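Local coordinates for protein amorpha-4,11-diene synthase (Artemisia annua, PDB 4GAX) that probably catalyses the metal-dependent cyclisation of farnesyl diphosphate to a sesquiterpene, being an engineered mutant of an alpha-bisabolol synthase, at residues E479-E484 against E490-L495; K452-R457 against E501-D506; G38-I43 against L556-M561; N46-G51 against F248-S253; N375-G380 against C426-S431. All coordinates share one frame; numbering follows the deposited sequence.

Interaction 1. Residues E479-E484 against E490-L495; sequences ESYMKE and EYAKNL
Tyr-481 reaches across to Ala-492 and Leu-495, and with Ala-492 supplies much of the buried surface. Its CG stands anti to the backbone N (chi1 -169°), which sends the ring out over the gap to the next helix. The base of the ring meets the methyl of Ala-492, with CD1 4.0 Å from Ala-492 CB, the methyl lying obliquely to the ring. Leu-495 CD1 comes in at the ring edge, near its plane, and sits 3.5 Å from Tyr-481 CE1 and Tyr-481 OH, the two side chains crossing at about a right angle. Helix 478-485 and helix 489-513 follow one another through a short turn and pack nearly perpendicular, their local axes 9.4 Å apart and 104° between directions, as a corner of consecutive helices within the all-helical terpene synthase fold. Val-487 of the turn touches both Tyr-481 and Ala-492, and Tyr-485 stacks on the Tyr-481 ring. Ala-492 is small enough to let the backbones close in, its CA 6.1 Å from Met-482 CA. The same methyl meets Met-482, whose CG lies 3.7 Å from Ala-492 CB. Leu-495 CD1 serves two rings, for it also sits 3.8 Å above the plane of Tyr-491, over its centre.

Interaction 2. Residues K452-R457 against E501-D506; sequences KGILGR and EDLWKD
Leu-455 lays one methyl over a face of the Trp-504 indole and rests its other branch beside Leu-503. The CH-pi contact is well aligned: Leu-455 CD2 lies 3.5 Å from the centroid of the six-membered ring of Trp-504, only 11° off the ring normal. Leu-455 CG stands anti to the backbone N (chi1 174°), which carries it toward the other helix, and the turn at chi2 divides the methyls between the indole and Leu-503. Leu-455 and Leu-503 slide past each other in opposite directions, and Leu-503 CD1 drops onto the backbone of its partner, 3.8 Å from Leu-455 CA. Ile-454 closes that side with CG2 4.1 Å from Leu-503 CD1, crossing it at about a right angle. This is buried, near-antiparallel helix packing in the alpha-helical bundle of a terpene synthase, with the local axes of helices 447-461 and 489-513 10.1 Å apart and 157° between directions. Beyond the first shell, Leu-455 also touches Val-500 and Ile-507, while Tyr-451 and Arg-458 touch Leu-503. The indole is placed by Leu-459 and Val-529, and Lys-216 makes a cation-pi contact with it. Replacing Trp-504 with an alanine would probably leave Leu-455 CD2 without its aromatic face and Lys-216 without its pi partner. Away from the interface each helix has a salt bridge elsewhere: Arg-457 NE to Asp-410, Lys-505 NZ to Glu-178.

Interaction 3. Residues G38-I43 against L556-M561; sequences GDQFLI and LLVYPM
The Phe-41 ring offers an edge to Val-558, whose CG2 approaches near the ring plane at 3.8 Å from Phe-41 CZ. Over one face lies the neighbouring Gln-40, its CG 3.6 Å above the ring plane and centred on it. The contact brings the N-terminal segment back onto the C-terminal end of the chain, consistent with plant terpene synthases, where this segment runs across the C-terminal helical domain. Residues 38-43 are irregular; Leu-556 and Leu-557 belong to helix 547-557, and Tyr-559 onward is loop. Gln-40 has CG in the crowded position between the backbone N and the carbonyl carbon (chi1 77°), which folds its first carbons over the ring; the extended remainder carries the amide to Val-558 CG2. That methyl meets both Phe-41 and Gln-40, and the Val-558 side chain crosses each at about a right angle. Arg-256 and Leu-259 of helix 238-269 and Val-283 pack on Phe-41, so the ring is buried. Arg-256 donates from NH1 to Leu-557 O, tying the end of the C-terminal helix to the long helix that touches the ring. No hydrogen bond joins the two segments, and Leu-557 adds an oblique apolar approach, its CB 4.1 Å from Phe-41 CE1.

Interaction 4. Residues N46-G51 against F248-S253; sequences NQVEQG and FNLLQS
The loop leading to helix 52-71 is pinned to the surface of helix 238-269 where Asn-46 meets Ser-253. Asn-46 ND2 donates to Ser-253 OG at 2.9 Å, a bent bond with an N-H...O angle of 144°, the hydroxyl oxygen tilted 24° from the amide plane. The amide also leans on the helix backbone, with ND2 3.4 Å from Ser-253 CA. Further along the loop, Val-48 CG2 brushes Leu-250 CD2 at 4.4 Å, a light apolar touch. Gly-51 then stands at the N-cap of helix 52-71. On the helix, neighbouring Asn-249 and Gln-252 hold the C-terminal tail, bonding Met-561 N and Tyr-559 O. A leucine in place of Asn-46 has no amide to give, and would probably leave Ser-253 OG without this donor and the loop freer to shift over the helix. With one neutral, bent hydrogen bond and little apolar cover, the chemistry implies a modest surface fastening, in which Ser-253 OG acts as acceptor toward the amide.

Interaction 5. Residues N375-G380 against C426-S431; sequences NIFNCG and CYLGMS
Leu-428 inserts its end among Ile-376, Phe-377 and Gly-380, packing helix 419-429 against helix 374-399 in the alpha-helical domain that the family calls metal-binding. The second segment starts at Cys-426, whose side chain faces Leu-528 on the far helix 519-535. Tyr-427 points its CB toward the first helix but is drawn to helix 436-443, where its OH bonds to Ala-438 O and its ring meets Phe-439 edge-to-face. Leu-428 does the touching. With CG anti to its carbonyl carbon (chi1 -66°), it brings CD2 down beside Ile-376, 3.7 Å from Ile-376 CG2, the two side chains sliding past each other in opposite directions. The same methyl lies 3.3 Å from Ile-376 O, the oxygen that takes the helical bond from Gly-380 N. CD2 also rests 4.0 Å from Phe-377 CA and 4.3 Å from Gly-380 CA. A CB on Gly-380 would clash with Leu-428 CD2, at 2.9 Å, and the glycine lets the methyl approach. CD1 of Leu-428 is turned to the Phe-377 ring, obliquely. After Gly-429 the helix ends, and Met-430 is the first residue off helical angles, its N still bonded to Cys-426 O at 2.9 Å.

In the fold
From the N terminus, residues 38-43 open the longest loop, which interaction 3 closes only at 556-561, and the other four contacts nest inside it. Interaction 4 closes first, bringing 46-51 onto helix 238-269; it touches interaction 3, the tail at Tyr-559 and Met-561 meeting Gln-252 and Asn-249. Interaction 5 then joins helices 374-399 and 419-429, and after it closes interaction 2 ties helix 447-461 to helix 489-513. Interaction 1 sits within that loop and shares helix 489-513, its centre about 18 Å from that of interaction 2. No two contacts cross. Interactions 1 and 4 lie on opposite sides of the chain's centre, about 50 Å apart between centres.

Interaction 1. Residues E479-E484 against E490-L495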
# COMPACT_ATOMS: atom_id res chain seq x y z
N GLU A 479 -22.85 11.00 11.32
CA GLU A 479 -23.89 11.74 12.03
C GLU A 479 -23.95 13.20 11.57
O GLU A 479 -25.03 13.79 11.50
CB GLU A 479 -23.68 11.63 13.55
CG GLU A 479 -23.67 12.95 14.30
CD GLU A 479 -22.27 13.41 14.67
OE1 GLU A 479 -21.70 14.25 13.94
OE2 GLU A 479 -21.75 12.93 15.70
N SER A 480 -22.79 13.77 11.25
CA SER A 480 -22.72 15.14 10.76
C SER A 480 -23.18 15.25 9.31
O SER A 480 -23.73 16.28 8.91
CB SER A 480 -21.31 15.71 10.89
OG SER A 480 -21.19 16.91 10.15
N TYR A 481 -22.94 14.20 8.53
CA TYR A 481 -23.46 14.13 7.17
C TYR A 481 -24.98 14.09 7.23
O TYR A 481 -25.67 14.76 6.46
CB TYR A 481 -22.94 12.90 6.43
CG TYR A 481 -23.24 12.93 4.95
CD1 TYR A 481 -24.46 12.45 4.46
CD2 TYR A 481 -22.32 13.44 4.03
CE1 TYR A 481 -24.74 12.48 3.10
CE2 TYR A 481 -22.60 13.47 2.67
CZ TYR A 481 -23.82 12.99 2.21
OH TYR A 481 -24.11 13.02 0.86
N MET A 482 -25.50 13.30 8.17
CA MET A 482 -26.94 13.21 8.40
C MET A 482 -27.51 14.58 8.74
O MET A 482 -28.64 14.88 8.37
CB MET A 482 -27.24 12.20 9.52
CG MET A 482 -27.03 10.75 9.11
SD MET A 482 -26.70 9.62 10.48
CE MET A 482 -28.26 9.65 11.36
N LYS A 483 -26.73 15.42 9.42
CA LYS A 483 -27.16 16.79 9.73
C LYS A 483 -27.23 17.64 8.47
O LYS A 483 -28.23 18.32 8.22
CB LYS A 483 -26.21 17.45 10.73
CG LYS A 483 -26.26 16.85 12.12
CD LYS A 483 -27.69 16.73 12.60
CE LYS A 483 -27.96 15.33 13.13
NZ LYS A 483 -26.83 14.40 12.84
N GLU A 484 -26.16 17.59 7.69
CA GLU A 484 -25.99 18.42 6.51
C GLU A 484 -27.09 18.18 5.49
O GLU A 484 -27.70 19.12 4.97
CB GLU A 484 -24.63 18.15 5.87
CG GLU A 484 -23.82 19.39 5.52
CD GLU A 484 -22.49 19.07 4.86
OE1 GLU A 484 -22.14 19.74 3.87
OE2 GLU A 484 -21.79 18.14 5.33
N GLU A 490 -28.98 4.98 7.10
CA GLU A 490 -28.82 4.03 6.00
C GLU A 490 -28.44 4.73 4.69
O GLU A 490 -27.54 4.28 3.97
CB GLU A 490 -30.07 3.19 5.79
CG GLU A 490 -29.89 2.11 4.72
CD GLU A 490 -31.06 1.15 4.64
OE1 GLU A 490 -30.93 0.11 3.95
OE2 GLU A 490 -32.12 1.44 5.26
N TYR A 491 -29.11 5.85 4.40
CA TYR A 491 -28.87 6.60 3.17
C TYR A 491 -27.52 7.29 3.26
O TYR A 491 -26.75 7.28 2.31
CB TYR A 491 -30.00 7.63 2.98
CG TYR A 491 -30.05 8.32 1.63
CD1 TYR A 491 -29.40 7.80 0.52
CD2 TYR A 491 -30.76 9.51 1.48
CE1 TYR A 491 -29.45 8.46 -0.72
CE2 TYR A 491 -30.82 10.17 0.26
CZ TYR A 491 -30.17 9.64 -0.83
OH TYR A 491 -30.24 10.30 -2.04
N ALA A 492 -27.22 7.88 4.41
CA ALA A 492 -25.92 8.51 4.64
C ALA A 492 -24.78 7.54 4.37
O ALA A 492 -23.81 7.88 3.67
CB ALA A 492 -25.84 9.07 6.06
N LYS A 493 -24.89 6.33 4.91
CA LYS A 493 -23.83 5.33 4.72
C LYS A 493 -23.64 5.00 3.25
O LYS A 493 -22.51 4.89 2.77
CB LYS A 493 -24.13 4.05 5.51
CG LYS A 493 -23.94 4.16 7.02
CD LYS A 493 -22.47 4.04 7.43
CE LYS A 493 -22.27 2.88 8.39
NZ LYS A 493 -20.91 2.90 9.03
N ASN A 494 -24.74 4.83 2.53
CA ASN A 494 -24.65 4.58 1.09
C ASN A 494 -24.00 5.72 0.31
O ASN A 494 -23.17 5.49 -0.59
CB ASN A 494 -26.03 4.27 0.51
CG ASN A 494 -26.41 2.81 0.68
OD1 ASN A 494 -26.06 1.97 -0.15
ND2 ASN A 494 -27.11 2.50 1.78
N LEU A 495 -24.35 6.95 0.67
CA LEU A 495 -23.78 8.13 0.03
C LEU A 495 -22.29 8.22 0.30
O LEU A 495 -21.50 8.45 -0.62
CB LEU A 495 -24.48 9.39 0.53
CG LEU A 495 -25.94 9.49 0.07
CD1 LEU A 495 -26.66 10.64 0.77
CD2 LEU A 495 -26.03 9.65 -1.44

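Interaction 2. Residues K452-R457 against E501-D506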
# COMPACT_ATOMS: atom_id res chain seq x y z
N LYS A 452 -5.33 10.75 -2.26
CA LYS A 452 -4.89 9.91 -1.15
C LYS A 452 -5.26 10.56 0.19
O LYS A 452 -5.86 9.92 1.06
CB LYS A 452 -3.37 9.71 -1.22
CG LYS A 452 -2.79 8.85 -0.10
CD LYS A 452 -1.27 8.72 -0.25
CE LYS A 452 -0.66 7.85 0.85
NZ LYS A 452 -1.08 8.27 2.22
N GLY A 453 -4.93 11.84 0.34
CA GLY A 453 -5.24 12.57 1.55
C GLY A 453 -6.73 12.62 1.87
O GLY A 453 -7.14 12.41 3.01
N ILE A 454 -7.55 12.89 0.85
CA ILE A 454 -9.00 12.96 1.04
C ILE A 454 -9.58 11.58 1.37
O ILE A 454 -10.41 11.44 2.28
CB ILE A 454 -9.71 13.50 -0.21
CG1 ILE A 454 -9.29 14.94 -0.50
CG2 ILE A 454 -11.23 13.44 -0.02
CD1 ILE A 454 -9.95 15.52 -1.75
N LEU A 455 -9.14 10.57 0.64
CA LEU A 455 -9.60 9.20 0.86
C LEU A 455 -9.27 8.74 2.28
O LEU A 455 -10.08 8.10 2.94
CB LEU A 455 -8.95 8.26 -0.15
CG LEU A 455 -9.21 6.75 0.00
CD1 LEU A 455 -10.69 6.42 -0.07
CD2 LEU A 455 -8.46 5.98 -1.06
N GLY A 456 -8.06 9.07 2.73
CA GLY A 456 -7.62 8.73 4.07
C GLY A 456 -8.52 9.33 5.13
O GLY A 456 -8.84 8.68 6.13
N ARG A 457 -8.92 10.58 4.91
CA ARG A 457 -9.82 11.25 5.82
C ARG A 457 -11.20 10.59 5.78
O ARG A 457 -11.81 10.38 6.83
CB ARG A 457 -9.92 12.74 5.47
CG ARG A 457 -10.49 13.62 6.58
CD ARG A 457 -10.62 15.07 6.11
NE ARG A 457 -11.21 15.16 4.78
CZ ARG A 457 -12.50 14.95 4.50
NH1 ARG A 457 -13.35 14.63 5.47
NH2 ARG A 457 -12.93 15.05 3.25
N GLU A 501 -15.94 5.03 -3.24
CA GLU A 501 -15.73 4.32 -4.50
C GLU A 501 -15.30 5.27 -5.60
O GLU A 501 -14.45 4.94 -6.43
CB GLU A 501 -17.00 3.57 -4.91
CG GLU A 501 -17.26 2.34 -4.07
CD GLU A 501 -16.01 1.46 -3.94
OE1 GLU A 501 -15.41 1.41 -2.84
OE2 GLU A 501 -15.62 0.82 -4.94
N ASP A 502 -15.90 6.46 -5.63
CA ASP A 502 -15.49 7.49 -6.57
C ASP A 502 -14.00 7.78 -6.44
O ASP A 502 -13.29 7.92 -7.44
CB ASP A 502 -16.29 8.77 -6.34
CG ASP A 502 -17.68 8.70 -6.95
OD1 ASP A 502 -18.02 7.64 -7.51
OD2 ASP A 502 -18.41 9.71 -6.86
N LEU A 503 -13.52 7.86 -5.21
CA LEU A 503 -12.11 8.20 -4.97
C LEU A 503 -11.15 7.13 -5.48
O LEU A 503 -10.10 7.44 -6.05
CB LEU A 503 -11.87 8.47 -3.48
CG LEU A 503 -12.44 9.81 -3.03
CD1 LEU A 503 -12.52 9.85 -1.51
CD2 LEU A 503 -11.58 10.97 -3.55
N TRP A 504 -11.47 5.85 -5.27
CA TRP A 504 -10.59 4.80 -5.78
C TRP A 504 -10.49 4.91 -7.29
O TRP A 504 -9.43 4.68 -7.88
CB TRP A 504 -11.09 3.39 -5.39
CG TRP A 504 -11.04 3.06 -3.91
CD1 TRP A 504 -12.11 2.81 -3.09
CD2 TRP A 504 -9.86 2.91 -3.10
NE1 TRP A 504 -11.67 2.53 -1.82
CE2 TRP A 504 -10.30 2.58 -1.79
CE3 TRP A 504 -8.49 3.01 -3.34
CZ2 TRP A 504 -9.41 2.37 -0.73
CZ3 TRP A 504 -7.60 2.80 -2.27
CH2 TRP A 504 -8.06 2.48 -1.00
N LYS A 505 -11.61 5.24 -7.93
CA LYS A 505 -11.61 5.40 -9.39
C LYS A 505 -10.77 6.61 -9.81
O LYS A 505 -10.04 6.56 -10.81
CB LYS A 505 -13.05 5.48 -9.93
CG LYS A 505 -13.72 4.10 -10.06
CD LYS A 505 -15.14 4.18 -10.64
CE LYS A 505 -16.08 4.92 -9.72
NZ LYS A 505 -17.47 4.94 -10.28
N ASP A 506 -10.89 7.71 -9.07
CA ASP A 506 -10.07 8.90 -9.34
C ASP A 506 -8.59 8.56 -9.21
O ASP A 506 -7.76 8.98 -10.02
CB ASP A 506 -10.41 10.02 -8.35
CG ASP A 506 -11.73 10.70 -8.67
OD1 ASP A 506 -12.07 10.81 -9.88
OD2 ASP A 506 -12.42 11.13 -7.72

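Interaction 3. Residues G38-I43 against L556-M561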
# COMPACT_ATOMS: atom_id res chain seq x y z
N GLY A 38 5.02 -7.76 22.75
CA GLY A 38 6.07 -8.08 23.71
C GLY A 38 7.46 -8.02 23.10
O GLY A 38 7.76 -7.11 22.32
N ASP A 39 8.30 -8.99 23.43
CA ASP A 39 9.70 -9.00 22.97
C ASP A 39 9.99 -10.03 21.87
O ASP A 39 11.16 -10.32 21.57
CB ASP A 39 10.64 -9.23 24.16
CG ASP A 39 10.64 -8.07 25.15
OD1 ASP A 39 10.75 -8.33 26.37
OD2 ASP A 39 10.54 -6.90 24.70
N GLN A 40 8.93 -10.57 21.25
CA GLN A 40 9.09 -11.68 20.31
C GLN A 40 9.85 -11.32 19.03
O GLN A 40 10.40 -12.20 18.35
CB GLN A 40 7.72 -12.28 19.95
CG GLN A 40 6.90 -11.47 18.95
CD GLN A 40 5.52 -12.06 18.70
OE1 GLN A 40 4.55 -11.73 19.38
NE2 GLN A 40 5.43 -12.94 17.71
N PHE A 41 9.88 -10.04 18.69
CA PHE A 41 10.56 -9.61 17.47
C PHE A 41 11.94 -9.01 17.72
O PHE A 41 12.65 -8.68 16.76
CB PHE A 41 9.72 -8.59 16.69
CG PHE A 41 8.38 -9.12 16.23
CD1 PHE A 41 8.30 -10.15 15.30
CD2 PHE A 41 7.20 -8.56 16.71
CE1 PHE A 41 7.06 -10.62 14.85
CE2 PHE A 41 5.96 -9.03 16.28
CZ PHE A 41 5.89 -10.05 15.35
N LEU A 42 12.33 -8.87 18.98
CA LEU A 42 13.56 -8.16 19.34
C LEU A 42 14.81 -8.87 18.81
O LEU A 42 15.66 -8.28 18.13
CB LEU A 42 13.66 -7.97 20.86
CG LEU A 42 14.65 -6.93 21.40
CD1 LEU A 42 16.01 -7.53 21.69
CD2 LEU A 42 14.79 -5.74 20.46
N ILE A 43 14.92 -10.15 19.14
CA ILE A 43 16.00 -11.00 18.64
C ILE A 43 15.39 -12.01 17.68
O ILE A 43 14.37 -12.64 18.00
CB ILE A 43 16.70 -11.76 19.79
CG1 ILE A 43 17.29 -10.78 20.81
CG2 ILE A 43 17.78 -12.68 19.23
CD1 ILE A 43 18.40 -9.89 20.24
N LEU A 556 2.08 -12.21 7.84
CA LEU A 556 3.28 -11.70 7.18
C LEU A 556 4.59 -11.95 7.96
O LEU A 556 5.63 -12.27 7.36
CB LEU A 556 3.12 -10.20 6.86
CG LEU A 556 2.64 -9.90 5.44
CD1 LEU A 556 1.30 -10.52 5.19
CD2 LEU A 556 2.61 -8.37 5.12
N LEU A 557 4.54 -11.81 9.28
CA LEU A 557 5.79 -11.82 10.05
C LEU A 557 6.02 -13.04 10.94
O LEU A 557 7.15 -13.32 11.33
CB LEU A 557 5.87 -10.54 10.90
CG LEU A 557 5.85 -9.25 10.08
CD1 LEU A 557 5.97 -8.05 11.00
CD2 LEU A 557 6.97 -9.24 9.05
N VAL A 558 4.96 -13.76 11.27
CA VAL A 558 5.10 -14.82 12.27
C VAL A 558 5.06 -16.25 11.71
O VAL A 558 5.97 -17.05 11.95
CB VAL A 558 4.07 -14.64 13.41
CG1 VAL A 558 4.14 -15.79 14.40
CG2 VAL A 558 4.31 -13.30 14.10
N TYR A 559 4.04 -16.56 10.92
CA TYR A 559 3.91 -17.92 10.40
C TYR A 559 4.67 -18.07 9.08
O TYR A 559 4.39 -17.35 8.11
CB TYR A 559 2.45 -18.29 10.15
CG TYR A 559 1.54 -18.18 11.35
CD1 TYR A 559 0.44 -17.33 11.33
CD2 TYR A 559 1.77 -18.94 12.49
CE1 TYR A 559 -0.40 -17.24 12.43
CE2 TYR A 559 0.93 -18.85 13.59
CZ TYR A 559 -0.15 -17.99 13.55
OH TYR A 559 -0.99 -17.89 14.64
N PRO A 560 5.64 -19.00 9.04
CA PRO A 560 6.35 -19.35 7.80
C PRO A 560 5.48 -20.29 6.95
O PRO A 560 4.54 -20.87 7.49
CB PRO A 560 7.57 -20.11 8.31
CG PRO A 560 7.11 -20.74 9.59
CD PRO A 560 6.14 -19.76 10.20
N MET A 561 5.78 -20.40 5.66
CA MET A 561 5.11 -21.37 4.78
C MET A 561 5.57 -22.76 5.16
O MET A 561 6.72 -22.95 5.56
CB MET A 561 5.47 -21.15 3.31
CG MET A 561 4.90 -19.92 2.66
SD MET A 561 3.11 -19.81 2.72
CE MET A 561 2.62 -21.46 2.23

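Interaction 4. Residues N46-G51 against F248-S253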
# COMPACT_ATOMS: atom_id res chain seq x y z
N ASN A 46 15.94 -16.72 13.16
CA ASN A 46 15.52 -17.30 11.89
C ASN A 46 16.53 -18.31 11.34
O ASN A 46 17.73 -18.04 11.24
CB ASN A 46 15.14 -16.20 10.88
CG ASN A 46 13.71 -15.70 11.10
OD1 ASN A 46 13.40 -15.08 12.13
ND2 ASN A 46 12.84 -15.96 10.12
N GLN A 47 16.01 -19.49 11.01
CA GLN A 47 16.80 -20.72 10.97
C GLN A 47 16.74 -21.42 9.61
O GLN A 47 15.73 -22.03 9.25
CB GLN A 47 16.29 -21.66 12.07
CG GLN A 47 17.37 -22.28 12.94
CD GLN A 47 18.31 -21.24 13.52
OE1 GLN A 47 19.37 -20.98 12.95
NE2 GLN A 47 17.94 -20.66 14.65
N VAL A 48 17.85 -21.36 8.87
CA VAL A 48 17.87 -21.80 7.48
C VAL A 48 18.53 -23.17 7.28
O VAL A 48 19.32 -23.63 8.10
CB VAL A 48 18.60 -20.77 6.58
CG1 VAL A 48 20.11 -20.96 6.63
CG2 VAL A 48 18.09 -20.84 5.14
N GLU A 49 18.16 -23.83 6.18
CA GLU A 49 18.84 -25.03 5.72
C GLU A 49 19.93 -24.64 4.73
O GLU A 49 19.95 -23.52 4.22
CB GLU A 49 17.85 -26.01 5.08
CG GLU A 49 16.86 -25.38 4.09
CD GLU A 49 15.65 -24.76 4.78
OE1 GLU A 49 14.60 -25.42 4.82
OE2 GLU A 49 15.76 -23.62 5.27
N GLN A 50 20.85 -25.57 4.45
CA GLN A 50 21.92 -25.31 3.50
C GLN A 50 21.47 -25.63 2.08
O GLN A 50 20.51 -26.38 1.88
CB GLN A 50 23.17 -26.12 3.86
CG GLN A 50 24.32 -25.30 4.41
CD GLN A 50 25.40 -25.05 3.37
OE1 GLN A 50 25.11 -24.87 2.18
NE2 GLN A 50 26.66 -25.04 3.81
N GLY A 51 22.15 -25.05 1.09
CA GLY A 51 21.85 -25.32 -0.30
C GLY A 51 20.52 -24.75 -0.78
O GLY A 51 20.15 -24.93 -1.94
N PHE A 248 9.13 -17.17 -0.16
CA PHE A 248 8.30 -16.51 0.84
C PHE A 248 9.01 -16.55 2.17
O PHE A 248 9.07 -15.55 2.87
CB PHE A 248 6.94 -17.18 1.01
CG PHE A 248 6.05 -16.43 1.94
CD1 PHE A 248 5.30 -15.37 1.48
CD2 PHE A 248 6.04 -16.73 3.30
CE1 PHE A 248 4.49 -14.65 2.34
CE2 PHE A 248 5.24 -16.00 4.18
CZ PHE A 248 4.46 -14.97 3.69
N ASN A 249 9.53 -17.73 2.51
CA ASN A 249 10.17 -17.91 3.82
C ASN A 249 11.49 -17.14 3.93
O ASN A 249 11.80 -16.55 4.98
CB ASN A 249 10.35 -19.40 4.16
CG ASN A 249 9.03 -20.08 4.55
OD1 ASN A 249 8.01 -19.41 4.81
ND2 ASN A 249 9.04 -21.41 4.60
N LEU A 250 12.26 -17.13 2.85
CA LEU A 250 13.50 -16.35 2.83
C LEU A 250 13.23 -14.87 3.02
O LEU A 250 13.88 -14.20 3.81
CB LEU A 250 14.24 -16.55 1.51
CG LEU A 250 14.71 -17.99 1.24
CD1 LEU A 250 15.49 -18.06 -0.08
CD2 LEU A 250 15.55 -18.51 2.41
N LEU A 251 12.25 -14.34 2.30
CA LEU A 251 11.95 -12.92 2.41
C LEU A 251 11.34 -12.60 3.77
O LEU A 251 11.64 -11.56 4.37
CB LEU A 251 11.07 -12.45 1.24
CG LEU A 251 10.82 -10.95 1.14
CD1 LEU A 251 12.14 -10.17 1.12
CD2 LEU A 251 9.99 -10.68 -0.12
N GLN A 252 10.51 -13.50 4.29
CA GLN A 252 10.01 -13.32 5.65
C GLN A 252 11.15 -13.21 6.67
O GLN A 252 11.06 -12.41 7.61
CB GLN A 252 9.07 -14.46 6.04
CG GLN A 252 8.36 -14.23 7.37
CD GLN A 252 7.49 -15.40 7.76
OE1 GLN A 252 7.99 -16.51 8.00
NE2 GLN A 252 6.18 -15.16 7.84
N SER A 253 12.20 -14.00 6.49
CA SER A 253 13.35 -13.92 7.40
C SER A 253 13.99 -12.53 7.33
O SER A 253 14.40 -11.98 8.35
CB SER A 253 14.40 -14.99 7.09
OG SER A 253 13.93 -16.26 7.49

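Interaction 5. Residues N375-G380 against C426-S431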
# COMPACT_ATOMS: atom_id res chain seq x y z
N ASN A 375 21.18 17.26 -2.54
CA ASN A 375 20.04 18.00 -3.09
C ASN A 375 18.74 17.24 -2.90
O ASN A 375 17.70 17.83 -2.64
CB ASN A 375 20.26 18.36 -4.56
CG ASN A 375 21.38 19.37 -4.74
OD1 ASN A 375 21.58 20.25 -3.89
ND2 ASN A 375 22.13 19.23 -5.83
N ILE A 376 18.81 15.91 -3.03
CA ILE A 376 17.65 15.07 -2.77
C ILE A 376 17.33 15.07 -1.27
O ILE A 376 16.16 15.12 -0.88
CB ILE A 376 17.85 13.64 -3.33
CG1 ILE A 376 17.42 13.60 -4.80
CG2 ILE A 376 17.07 12.59 -2.53
CD1 ILE A 376 18.42 12.94 -5.72
N PHE A 377 18.35 15.07 -0.42
CA PHE A 377 18.05 15.17 1.01
C PHE A 377 17.36 16.50 1.33
O PHE A 377 16.37 16.54 2.08
CB PHE A 377 19.29 15.01 1.90
CG PHE A 377 18.98 15.24 3.36
CD1 PHE A 377 18.39 14.24 4.12
CD2 PHE A 377 19.23 16.47 3.95
CE1 PHE A 377 18.07 14.45 5.45
CE2 PHE A 377 18.91 16.69 5.28
CZ PHE A 377 18.32 15.68 6.03
N ASN A 378 17.87 17.59 0.77
CA ASN A 378 17.35 18.91 1.11
C ASN A 378 15.93 19.09 0.59
O ASN A 378 15.11 19.75 1.23
CB ASN A 378 18.27 20.02 0.58
CG ASN A 378 19.56 20.13 1.38
OD1 ASN A 378 19.58 19.88 2.58
ND2 ASN A 378 20.63 20.53 0.70
N CYS A 379 15.63 18.50 -0.56
CA CYS A 379 14.26 18.50 -1.05
C CYS A 379 13.35 17.76 -0.07
O CYS A 379 12.30 18.29 0.32
CB CYS A 379 14.17 17.88 -2.45
SG CYS A 379 14.87 18.94 -3.76
N GLY A 380 13.75 16.56 0.34
CA GLY A 380 12.99 15.80 1.33
C GLY A 380 12.79 16.56 2.63
O GLY A 380 11.68 16.59 3.19
N CYS A 426 9.74 7.92 0.98
CA CYS A 426 10.09 6.85 0.03
C CYS A 426 11.13 7.32 -0.98
O CYS A 426 12.00 6.53 -1.40
CB CYS A 426 8.85 6.34 -0.73
SG CYS A 426 7.78 5.30 0.31
N TYR A 427 11.04 8.58 -1.40
CA TYR A 427 12.04 9.14 -2.31
C TYR A 427 13.43 9.01 -1.67
O TYR A 427 14.38 8.57 -2.32
CB TYR A 427 11.78 10.62 -2.59
CG TYR A 427 10.67 10.93 -3.57
CD1 TYR A 427 10.62 12.18 -4.19
CD2 TYR A 427 9.65 10.02 -3.85
CE1 TYR A 427 9.62 12.51 -5.08
CE2 TYR A 427 8.63 10.35 -4.76
CZ TYR A 427 8.63 11.59 -5.37
OH TYR A 427 7.64 11.94 -6.26
N LEU A 428 13.54 9.41 -0.41
CA LEU A 428 14.84 9.41 0.26
C LEU A 428 15.37 7.99 0.40
O LEU A 428 16.57 7.77 0.27
CB LEU A 428 14.74 10.06 1.65
CG LEU A 428 14.40 11.55 1.66
CD1 LEU A 428 14.57 12.13 3.07
CD2 LEU A 428 15.30 12.28 0.67
N GLY A 429 14.47 7.04 0.67
CA GLY A 429 14.86 5.65 0.85
C GLY A 429 15.23 5.01 -0.48
O GLY A 429 15.99 4.04 -0.52
N MET A 430 14.69 5.55 -1.57
CA MET A 430 14.99 5.09 -2.93
C MET A 430 15.79 6.10 -3.73
O MET A 430 15.45 6.40 -4.89
CB MET A 430 13.71 4.74 -3.67
CG MET A 430 13.03 3.51 -3.16
SD MET A 430 11.56 3.05 -4.12
CE MET A 430 10.36 3.27 -2.82
N SER A 431 16.85 6.62 -3.13
CA SER A 431 17.65 7.68 -3.72
C SER A 431 18.27 7.36 -5.08
O SER A 431 18.50 8.26 -5.90
CB SER A 431 18.76 8.09 -2.75
OG SER A 431 19.27 6.94 -2.09